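Local coordinates for protein glyceraldehyde-3-phosphate dehydrogenase (PDB 1B7G) that catalyses the phosphorylating oxidation of glyceraldehyde 3-phosphate in glycolysis, using NAD or NADP with a marked preference for NADP, at residues I275-I280 with L332-G337; I117-L122 with V305-D310; V157-A162 with N224-D229; Y133-S138 with A194-S199. The protein carries 1 engineered substitution. One frame throughout, in Å; residues are numbered along the deposited sequence.

Contact 1: residues I275-I280 with L332-G337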
# COMPACT_ATOMS: atom_id res chain seq x y z
N ILE A 275 -3.46 4.23 -8.16
CA ILE A 275 -3.22 5.39 -9.02
C ILE A 275 -3.77 5.00 -10.40
O ILE A 275 -3.04 4.47 -11.25
CB ILE A 275 -1.78 5.83 -9.15
CG1 ILE A 275 -1.13 6.21 -7.81
CG2 ILE A 275 -1.58 6.97 -10.16
CD1 ILE A 275 0.37 6.46 -7.94
N PRO A 276 -5.05 5.29 -10.64
CA PRO A 276 -5.70 4.87 -11.85
C PRO A 276 -5.32 5.67 -13.09
O PRO A 276 -5.75 5.34 -14.20
CB PRO A 276 -7.19 5.02 -11.57
CG PRO A 276 -7.33 5.46 -10.14
CD PRO A 276 -5.99 5.89 -9.64
N GLU A 277 -4.68 6.80 -12.93
CA GLU A 277 -4.28 7.67 -14.01
C GLU A 277 -2.99 7.20 -14.72
O GLU A 277 -2.11 6.64 -14.05
CB GLU A 277 -4.01 9.08 -13.47
CG GLU A 277 -5.25 9.69 -12.76
CD GLU A 277 -5.35 9.34 -11.30
OE1 GLU A 277 -4.48 8.60 -10.78
OE2 GLU A 277 -6.33 9.79 -10.64
N VAL A 278 -2.84 7.55 -15.98
CA VAL A 278 -1.57 7.27 -16.71
C VAL A 278 -0.54 8.23 -16.17
O VAL A 278 -0.87 9.43 -16.07
CB VAL A 278 -1.74 7.44 -18.24
CG1 VAL A 278 -0.42 7.32 -19.00
CG2 VAL A 278 -2.69 6.36 -18.76
N MET A 279 0.63 7.77 -15.72
CA MET A 279 1.63 8.61 -15.08
C MET A 279 2.76 8.99 -16.04
O MET A 279 3.69 8.18 -16.24
CB MET A 279 2.23 7.92 -13.84
CG MET A 279 1.30 7.80 -12.65
SD MET A 279 1.70 6.41 -11.57
CE MET A 279 0.85 5.08 -12.31
N ILE A 280 2.64 10.12 -16.73
CA ILE A 280 3.64 10.50 -17.73
C ILE A 280 4.78 11.27 -17.08
O ILE A 280 4.56 12.24 -16.35
CB ILE A 280 3.03 11.35 -18.86
CG1 ILE A 280 1.99 10.54 -19.63
CG2 ILE A 280 4.14 11.86 -19.80
CD1 ILE A 280 1.23 11.29 -20.69
N LEU A 332 -14.62 9.11 -7.90
CA LEU A 332 -13.53 8.15 -7.58
C LEU A 332 -12.24 8.87 -7.27
O LEU A 332 -11.19 8.22 -7.15
CB LEU A 332 -13.34 7.20 -8.76
CG LEU A 332 -14.54 6.29 -9.08
CD1 LEU A 332 -14.16 5.33 -10.20
CD2 LEU A 332 -14.95 5.49 -7.86
N GLY A 333 -12.31 10.19 -7.27
CA GLY A 333 -11.18 11.05 -6.99
C GLY A 333 -10.09 10.96 -8.05
O GLY A 333 -8.91 10.97 -7.70
N ILE A 334 -10.48 10.95 -9.32
CA ILE A 334 -9.53 10.85 -10.43
C ILE A 334 -8.84 12.19 -10.61
O ILE A 334 -9.43 13.24 -10.41
CB ILE A 334 -10.24 10.41 -11.72
CG1 ILE A 334 -10.89 9.03 -11.60
CG2 ILE A 334 -9.31 10.43 -12.93
CD1 ILE A 334 -10.01 7.93 -11.02
N LEU A 335 -7.54 12.17 -10.89
CA LEU A 335 -6.79 13.41 -11.02
C LEU A 335 -6.42 13.81 -12.42
O LEU A 335 -6.43 13.02 -13.34
CB LEU A 335 -5.47 13.21 -10.21
CG LEU A 335 -5.65 12.85 -8.74
CD1 LEU A 335 -4.28 12.47 -8.12
CD2 LEU A 335 -6.26 14.03 -7.97
N LYS A 336 -5.91 15.03 -12.57
CA LYS A 336 -5.30 15.49 -13.82
C LYS A 336 -4.14 16.39 -13.38
O LYS A 336 -4.01 16.60 -12.17
CB LYS A 336 -6.27 16.28 -14.73
CG LYS A 336 -6.65 17.61 -14.05
CD LYS A 336 -7.54 18.45 -14.98
CE LYS A 336 -7.99 19.67 -14.12
NZ LYS A 336 -8.78 20.58 -15.00
N GLY A 337 -3.33 16.90 -14.28
CA GLY A 337 -2.24 17.80 -13.96
C GLY A 337 -1.08 17.02 -13.34
O GLY A 337 -0.96 15.81 -13.54

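Contact 2: residues I117-L122 with V305-D310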
# COMPACT_ATOMS: atom_id res chain seq x y z
N ILE A 117 -18.28 -4.73 -28.78
CA ILE A 117 -17.34 -3.65 -29.07
C ILE A 117 -16.27 -3.62 -27.97
O ILE A 117 -16.53 -4.14 -26.89
CB ILE A 117 -18.09 -2.33 -29.15
CG1 ILE A 117 -17.26 -1.25 -29.84
CG2 ILE A 117 -18.53 -1.89 -27.74
CD1 ILE A 117 -17.94 0.09 -30.04
N SER A 118 -15.10 -3.07 -28.28
CA SER A 118 -14.10 -2.87 -27.19
C SER A 118 -14.19 -1.39 -26.87
O SER A 118 -14.64 -0.61 -27.72
CB SER A 118 -12.67 -3.25 -27.63
OG SER A 118 -12.65 -4.65 -27.80
N PHE A 119 -13.72 -0.99 -25.69
CA PHE A 119 -13.97 0.35 -25.19
C PHE A 119 -12.83 0.96 -24.40
O PHE A 119 -12.16 0.33 -23.61
CB PHE A 119 -15.15 0.15 -24.15
CG PHE A 119 -15.57 1.33 -23.33
CD1 PHE A 119 -14.96 1.68 -22.15
CD2 PHE A 119 -16.71 2.04 -23.69
CE1 PHE A 119 -15.38 2.74 -21.38
CE2 PHE A 119 -17.15 3.13 -22.94
CZ PHE A 119 -16.50 3.48 -21.76
N SER A 120 -12.73 2.26 -24.45
CA SER A 120 -11.97 3.11 -23.60
C SER A 120 -12.70 4.46 -23.57
O SER A 120 -12.82 5.00 -24.67
CB SER A 120 -10.51 3.29 -24.06
OG SER A 120 -9.72 3.71 -22.93
N ALA A 121 -13.09 4.97 -22.43
CA ALA A 121 -13.95 6.14 -22.33
C ALA A 121 -13.43 7.40 -22.97
O ALA A 121 -14.20 8.17 -23.53
CB ALA A 121 -14.37 6.46 -20.88
N LEU A 122 -12.14 7.69 -22.94
CA LEU A 122 -11.58 8.84 -23.59
C LEU A 122 -11.60 8.68 -25.12
O LEU A 122 -11.18 9.64 -25.77
CB LEU A 122 -10.16 9.12 -23.12
CG LEU A 122 -10.00 10.02 -21.90
CD1 LEU A 122 -10.64 9.38 -20.67
CD2 LEU A 122 -8.54 10.34 -21.61
N VAL A 305 -10.55 0.56 -13.58
CA VAL A 305 -11.72 0.77 -12.71
C VAL A 305 -12.65 1.85 -13.20
O VAL A 305 -13.81 1.51 -13.49
CB VAL A 305 -11.24 0.95 -11.26
CG1 VAL A 305 -12.38 1.29 -10.29
CG2 VAL A 305 -10.60 -0.39 -10.85
N PRO A 306 -12.25 3.10 -13.42
CA PRO A 306 -13.11 4.13 -13.94
C PRO A 306 -13.66 3.79 -15.31
O PRO A 306 -14.86 4.05 -15.58
CB PRO A 306 -12.30 5.41 -13.89
CG PRO A 306 -10.88 4.94 -13.89
CD PRO A 306 -10.86 3.59 -13.22
N GLU A 307 -12.91 3.10 -16.17
CA GLU A 307 -13.35 2.65 -17.46
C GLU A 307 -14.55 1.71 -17.37
O GLU A 307 -15.50 1.82 -18.15
CB GLU A 307 -12.21 1.92 -18.25
CG GLU A 307 -10.96 2.78 -18.39
CD GLU A 307 -11.18 4.10 -19.08
OE1 GLU A 307 -12.09 4.15 -19.92
OE2 GLU A 307 -10.53 5.13 -18.75
N ASN A 308 -14.55 0.81 -16.39
CA ASN A 308 -15.67 -0.11 -16.23
C ASN A 308 -16.93 0.65 -15.78
O ASN A 308 -18.05 0.31 -16.22
CB ASN A 308 -15.33 -1.22 -15.23
CG ASN A 308 -14.65 -2.43 -15.83
OD1 ASN A 308 -15.31 -3.36 -16.30
ND2 ASN A 308 -13.32 -2.43 -15.81
N ILE A 309 -16.75 1.70 -14.97
CA ILE A 309 -17.91 2.50 -14.57
C ILE A 309 -18.53 3.21 -15.76
O ILE A 309 -19.76 3.14 -16.01
CB ILE A 309 -17.56 3.48 -13.45
CG1 ILE A 309 -17.05 2.78 -12.19
CG2 ILE A 309 -18.82 4.32 -13.10
CD1 ILE A 309 -17.93 1.63 -11.69
N ASP A 310 -17.73 3.83 -16.62
CA ASP A 310 -18.27 4.47 -17.83
C ASP A 310 -18.90 3.50 -18.78
O ASP A 310 -19.92 3.81 -19.44
CB ASP A 310 -17.18 5.29 -18.52
CG ASP A 310 -16.71 6.45 -17.68
OD1 ASP A 310 -17.59 7.06 -17.00
OD2 ASP A 310 -15.51 6.78 -17.68
O HOH W 1 -9.86 5.93 -21.46

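Contact 3: residues V157-A162 with N224-D229. Unlike the reference sequence in segment 157-162: K159 (reference Asn).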
# COMPACT_ATOMS: atom_id res chain seq x y z
N VAL A 157 -2.64 11.43 -34.82
CA VAL A 157 -1.63 10.41 -34.60
C VAL A 157 -1.63 9.48 -35.81
O VAL A 157 -2.60 8.81 -36.14
CB VAL A 157 -1.87 9.60 -33.31
CG1 VAL A 157 -0.93 8.42 -33.19
CG2 VAL A 157 -1.74 10.58 -32.13
N GLU A 158 -0.48 9.49 -36.48
CA GLU A 158 -0.37 8.70 -37.71
C GLU A 158 0.32 7.38 -37.48
O GLU A 158 0.06 6.40 -38.18
CB GLU A 158 0.43 9.58 -38.71
CG GLU A 158 -0.37 10.81 -39.11
CD GLU A 158 -1.58 10.47 -39.96
OE1 GLU A 158 -1.81 9.27 -40.24
OE2 GLU A 158 -2.31 11.39 -40.34
N LYS A 159 1.18 7.34 -36.44
CA LYS A 159 1.90 6.11 -36.16
C LYS A 159 2.38 6.01 -34.70
O LYS A 159 2.76 6.96 -34.08
CB LYS A 159 3.14 6.02 -37.09
CG LYS A 159 3.68 4.59 -37.07
CD LYS A 159 5.05 4.47 -37.68
CE LYS A 159 5.06 4.79 -39.16
NZ LYS A 159 6.36 4.37 -39.77
N VAL A 160 2.29 4.78 -34.16
CA VAL A 160 2.73 4.51 -32.80
C VAL A 160 3.66 3.29 -32.79
O VAL A 160 3.28 2.24 -33.30
CB VAL A 160 1.56 4.20 -31.84
CG1 VAL A 160 2.08 3.81 -30.43
CG2 VAL A 160 0.61 5.37 -31.67
N ARG A 161 4.79 3.46 -32.10
CA ARG A 161 5.68 2.32 -31.84
C ARG A 161 5.91 2.36 -30.32
O ARG A 161 6.15 3.45 -29.80
CB ARG A 161 7.00 2.36 -32.59
CG ARG A 161 6.85 2.30 -34.13
CD ARG A 161 6.35 0.93 -34.54
NE ARG A 161 6.26 0.75 -36.00
CZ ARG A 161 5.13 0.93 -36.69
NH1 ARG A 161 4.04 1.31 -36.00
NH2 ARG A 161 5.06 0.74 -38.00
N ALA A 162 5.68 1.23 -29.64
CA ALA A 162 5.81 1.27 -28.19
C ALA A 162 6.45 -0.04 -27.68
O ALA A 162 6.23 -1.09 -28.23
CB ALA A 162 4.43 1.42 -27.52
N ASN A 224 6.81 6.04 -28.98
CA ASN A 224 7.23 6.91 -30.08
C ASN A 224 6.00 7.11 -30.97
O ASN A 224 5.52 6.16 -31.57
CB ASN A 224 8.37 6.26 -30.85
CG ASN A 224 8.77 7.07 -32.08
OD1 ASN A 224 8.01 7.43 -32.97
ND2 ASN A 224 10.07 7.37 -32.13
N ILE A 225 5.60 8.38 -31.03
CA ILE A 225 4.39 8.71 -31.81
C ILE A 225 4.82 9.57 -33.01
O ILE A 225 5.67 10.45 -32.91
CB ILE A 225 3.40 9.51 -30.94
CG1 ILE A 225 2.84 8.70 -29.76
CG2 ILE A 225 2.21 10.02 -31.78
CD1 ILE A 225 2.18 9.61 -28.73
N THR A 226 4.21 9.26 -34.18
CA THR A 226 4.46 10.12 -35.34
C THR A 226 3.14 10.84 -35.67
O THR A 226 2.12 10.16 -35.73
CB THR A 226 4.91 9.35 -36.59
OG1 THR A 226 6.04 8.58 -36.24
CG2 THR A 226 5.24 10.33 -37.73
N LEU A 227 3.16 12.16 -35.65
CA LEU A 227 1.97 12.97 -35.89
C LEU A 227 1.87 13.44 -37.35
O LEU A 227 2.84 13.44 -38.11
CB LEU A 227 2.03 14.23 -35.00
CG LEU A 227 2.26 13.94 -33.51
CD1 LEU A 227 2.48 15.21 -32.72
CD2 LEU A 227 1.09 13.13 -32.96
N LYS A 228 0.68 13.88 -37.73
CA LYS A 228 0.46 14.29 -39.13
C LYS A 228 1.22 15.56 -39.42
O LYS A 228 1.79 15.78 -40.49
CB LYS A 228 -1.04 14.44 -39.34
CG LYS A 228 -1.45 15.28 -40.56
CD LYS A 228 -2.66 14.63 -41.23
CE LYS A 228 -3.55 15.66 -41.90
NZ LYS A 228 -4.54 14.99 -42.80
N ASP A 229 1.17 16.47 -38.46
CA ASP A 229 1.77 17.77 -38.56
C ASP A 229 2.88 18.00 -37.55
O ASP A 229 2.92 17.31 -36.53
CB ASP A 229 0.64 18.82 -38.27
CG ASP A 229 -0.66 18.37 -38.94
OD1 ASP A 229 -0.63 18.21 -40.18
OD2 ASP A 229 -1.64 18.09 -38.20

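Contact 4: residues Y133-S138 with A194-S199. With SO4 (sulfate ion), chain H; SO4 (sulfate ion), chain C.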
# COMPACT_ATOMS: atom_id res chain seq x y z
N TYR A 133 -22.90 -5.85 -24.84
CA TYR A 133 -21.67 -6.54 -24.42
C TYR A 133 -20.48 -5.70 -24.84
O TYR A 133 -20.41 -5.31 -26.02
CB TYR A 133 -21.60 -7.97 -24.95
CG TYR A 133 -22.78 -8.77 -24.40
CD1 TYR A 133 -22.85 -9.12 -23.06
CD2 TYR A 133 -23.85 -9.08 -25.24
CE1 TYR A 133 -23.93 -9.83 -22.56
CE2 TYR A 133 -24.94 -9.76 -24.74
CZ TYR A 133 -24.99 -10.11 -23.41
OH TYR A 133 -26.10 -10.78 -22.93
N ILE A 134 -19.72 -5.21 -23.88
CA ILE A 134 -18.61 -4.26 -24.13
C ILE A 134 -17.33 -4.85 -23.55
O ILE A 134 -17.35 -5.37 -22.44
CB ILE A 134 -18.92 -2.91 -23.45
CG1 ILE A 134 -20.10 -2.20 -24.14
CG2 ILE A 134 -17.71 -1.99 -23.42
CD1 ILE A 134 -20.38 -0.80 -23.60
N ARG A 135 -16.22 -4.81 -24.31
CA ARG A 135 -14.97 -5.33 -23.75
C ARG A 135 -14.10 -4.15 -23.35
O ARG A 135 -13.78 -3.32 -24.21
CB ARG A 135 -14.17 -6.21 -24.73
CG ARG A 135 -12.91 -6.78 -24.02
CD ARG A 135 -12.06 -7.55 -25.06
NE ARG A 135 -11.57 -6.61 -26.08
CZ ARG A 135 -10.50 -6.83 -26.84
NH1 ARG A 135 -9.78 -7.93 -26.67
NH2 ARG A 135 -10.12 -5.91 -27.71
N VAL A 136 -13.90 -3.93 -22.06
CA VAL A 136 -12.98 -2.86 -21.66
C VAL A 136 -11.56 -3.40 -21.97
O VAL A 136 -11.22 -4.45 -21.46
CB VAL A 136 -13.09 -2.51 -20.18
CG1 VAL A 136 -11.91 -1.63 -19.75
CG2 VAL A 136 -14.43 -1.80 -19.84
N VAL A 137 -10.76 -2.69 -22.74
CA VAL A 137 -9.43 -3.18 -23.11
C VAL A 137 -8.54 -3.39 -21.87
O VAL A 137 -8.85 -2.94 -20.77
CB VAL A 137 -8.69 -2.26 -24.09
CG1 VAL A 137 -9.09 -2.60 -25.53
CG2 VAL A 137 -8.97 -0.80 -23.80
N SER A 138 -7.41 -4.09 -22.08
CA SER A 138 -6.53 -4.40 -20.95
C SER A 138 -5.96 -3.16 -20.33
O SER A 138 -5.99 -2.05 -20.88
CB SER A 138 -5.37 -5.33 -21.45
OG SER A 138 -4.45 -4.47 -22.18
N ALA A 194 -1.10 -4.04 -29.79
CA ALA A 194 -1.37 -3.30 -31.02
C ALA A 194 -2.74 -3.63 -31.61
O ALA A 194 -3.54 -2.73 -31.83
CB ALA A 194 -0.23 -3.50 -32.02
N LYS A 195 -3.05 -4.90 -31.73
CA LYS A 195 -4.35 -5.36 -32.14
C LYS A 195 -5.43 -4.80 -31.19
O LYS A 195 -6.43 -4.28 -31.67
CB LYS A 195 -4.40 -6.87 -32.13
CG LYS A 195 -5.63 -7.45 -32.78
CD LYS A 195 -5.75 -8.97 -32.62
CE LYS A 195 -6.76 -9.45 -33.68
NZ LYS A 195 -7.25 -10.83 -33.46
N ASP A 196 -5.18 -4.86 -29.88
CA ASP A 196 -6.18 -4.34 -28.94
C ASP A 196 -6.39 -2.85 -29.12
O ASP A 196 -7.57 -2.47 -29.12
CB ASP A 196 -5.89 -4.75 -27.50
CG ASP A 196 -5.97 -6.27 -27.34
OD1 ASP A 196 -6.42 -6.91 -28.31
OD2 ASP A 196 -5.52 -6.84 -26.34
N VAL A 197 -5.37 -2.05 -29.36
CA VAL A 197 -5.56 -0.63 -29.64
C VAL A 197 -6.43 -0.44 -30.90
O VAL A 197 -7.33 0.44 -31.01
CB VAL A 197 -4.21 0.06 -29.78
CG1 VAL A 197 -4.24 1.44 -30.44
CG2 VAL A 197 -3.46 0.24 -28.46
N ASN A 198 -6.13 -1.25 -31.92
CA ASN A 198 -6.84 -1.23 -33.19
C ASN A 198 -8.29 -1.71 -33.09
O ASN A 198 -9.11 -1.42 -33.97
CB ASN A 198 -6.11 -2.15 -34.19
CG ASN A 198 -4.96 -1.46 -34.91
OD1 ASN A 198 -4.01 -2.15 -35.30
ND2 ASN A 198 -5.07 -0.18 -35.14
N SER A 199 -8.67 -2.39 -32.02
CA SER A 199 -10.07 -2.77 -31.80
C SER A 199 -10.88 -1.53 -31.39
O SER A 199 -12.10 -1.54 -31.37
CB SER A 199 -10.15 -3.77 -30.64
OG SER A 199 -9.98 -3.09 -29.38
S SO4 H . -8.67 -11.32 -30.37
O1 SO4 H . -9.44 -11.64 -31.64
O2 SO4 H . -8.58 -12.57 -29.55
O3 SO4 H . -9.33 -10.23 -29.61
O4 SO4 H . -7.28 -10.90 -30.79
S SO4 C . -1.72 -6.13 -20.49
O1 SO4 C . -1.84 -7.36 -19.72
O2 SO4 C . -0.21 -5.86 -20.77
O3 SO4 C . -2.22 -4.90 -19.89
O4 SO4 C . -2.41 -6.39 -21.77
O HOH W 2 -8.37 -7.49 -30.09
O HOH W 3 -7.27 -5.76 -24.34

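Contact 1: residues I275-I280 with L332-G337
E277 meets the backbone of I334 and L335 in a small surface contact, where the loop that follows helix 321-331 is tied to the lead-in of strand 278-288. A single hydrogen bond carries it. L335 N donates to E277 OE2 at 2.7 Å, with an N-H...O angle of 159°, and arrives on the anti side of the carboxylate, 27° out of its plane. The bend of the glutamate chain at its second torsion (chi2 87°) brings OE2 to this amide. The same OE2 forms a salt bridge with R270, whose NH2 also gives a weak bond to G333 O. The nearby guanidinium would probably keep the acid ionised. Carbon lies beside the polar link: I334 CG2 is 3.8 Å from E277 OE2, and L335 CB is 3.6 Å from the same oxygen. Next to it, as a separate apolar contact, I334 CD1 rests on P276 CG at 3.7 Å. L335 also packs on V247 of strand 246-249, which borders the mixed sheet within the chain. The helix ends in a Schellman motif, with G333 at positive phi, after which the chain leaves helix 321-331 and passes the lead-in to strand 278-288.

Contact 2: residues I117-L122 with V305-D310
E307 OE2, linked through a water to S120 and L122, is gripped by three groups: salt bridges from R146 NH2 and R245 NH1, and the water, which donates to E307 OE2 at 2.9 Å. That water also lies 2.7 Å from S120 OG and accepts from L122 N, and thereby links the start of helix 121-128 to the acid. The other oxygen is used just as directly. A121 N donates to E307 OE1 at 2.8 Å, nearly along the C-O axis, with an N-H...O angle of 166°. The methyl of A121 touches both acids, with A121 CB 3.4 Å from E307 OE1 and also 3.4 Å from D310 OD2. D310 has stronger partners of its own: OD2 pairs with R245 NH2, while OD1 bonds to S324 and T328. F119 fills in beside them. Its ring swings out to the helix because chi1 of 174° sets CG opposite the backbone N, and D310 CB sits at the ring edge, 3.8 Å from F119 CZ. Ring and D310 carboxylate planes stand 47° apart, and E307 O approaches F119 CE1 obliquely at 3.4 Å. Two buried carboxylates thus share the charge of R245, and both are probably ionised. The cost of burying them is probably offset by arginines from helix 139-152 and the loop before strand 246-249, so helix 304-315 is held by charge as well as packing.

Contact 3: residues V157-A162 with N224-D229
E158 reaches across to the neighbouring strand along its whole side chain. Its CB lies 3.5 Å from T226 O; the next carbon, E158 CG, is 3.5 Å from K228 N. A bend at the second torsion (chi2 -69°) then turns the carboxylate across the lysine's carbon chain, with E158 CD 4.1 Å from K228 CB and, at the tip, E158 OE2 3.4 Å from K228 CD. The opposite charges stay apart. Behind this lies a classic beta bulge. E158 and K159 both face T226, whose O accepts E158 N at 2.8 Å in the carbonyl plane and K159 N at 3.1 Å, tilted 19° from it. The bulge shifts the antiparallel register by one between V157-L227 and K159-T226, in the mixed sheet of the GAPDH catalytic domain. Beyond it the pairing is regular, and R161 and N224 exchange both backbone bonds. V157, V160, I225 and L227 share one face of the sheet; there V157 CG1 touches I225 CG2 at 3.8 Å, and helix 139-152 covers V157, V160 and L227. On the other face the engineered K159 lays its CD over the guanidinium of R161, 3.5 Å above the plane and toward the rim, while NH1 of that arginine bonds to V160 O and NH2 pairs with D205.

Contact 4: residues Y133-S138 with A194-S199
R135 and D196 form a salt bridge that is unusually loose: R135 NH1 stands 3.9 Å from D196 OD1, with the guanidinium and carboxylate planes 79° apart. A water also joins the two, donating to D196 OD1 at 2.7 Å and to a sulfate O3 at 2.9 Å, and accepting weakly from R135 NH2. That sulfate also receives K195 NZ, 2.7 Å from its O4. The arginine's stronger partners are S118 OG and E110 O, so D196 adds to a group already held. In the guanidinium plane, at its edge, S199 OG accepts a weak bond from R135 NH2 at 3.3 Å. This hydroxyl sits between its own backbone N and carbonyl carbon (chi1 76°), and it donates back to D196 O, which also accepts S199 N. D196 OD2 bonds to H192 and takes a weak bond from a second water, which accepts S138 N at 2.8 Å. S138 caps the N-terminus of helix 139-152, and its OG bonds at 2.8 Å to O4 of another sulfate, also bound by N140, H193 and R166; this ion, probably from the crystallisation liquor, lies among residues of the inorganic phosphate site. V137 CG1 rests 3.9 Å from D196 O. Helix 193-198 thereby packs at the end of strand 133-136, the second strand from the edge of the parallel nucleotide-binding sheet, with V137 leaning on helix 139-152 and V136 on helix 304-315.

How the contacts relate
Burial and chemistry vary together across the four contacts. Contacts 2 and 4 lie in the interior and touch: I117 O and S118 OG meet R135 N and NH2, where strands 118-119 and 133-136 are neighbours in the parallel sheet. Both rely on buried charge and water, but the acids of contact 2 are held directly, whereas the bridge of contact 4 is long and water-assisted beside bound anions. Contact 1, at the surface, needs one side-chain-to-backbone bond and meets contact 2 by packing around P306. Contact 3, partly buried and farther out, depends on backbone pairing between adjacent strands; it shares the mixed sheet with contact 1 but touches none of the others.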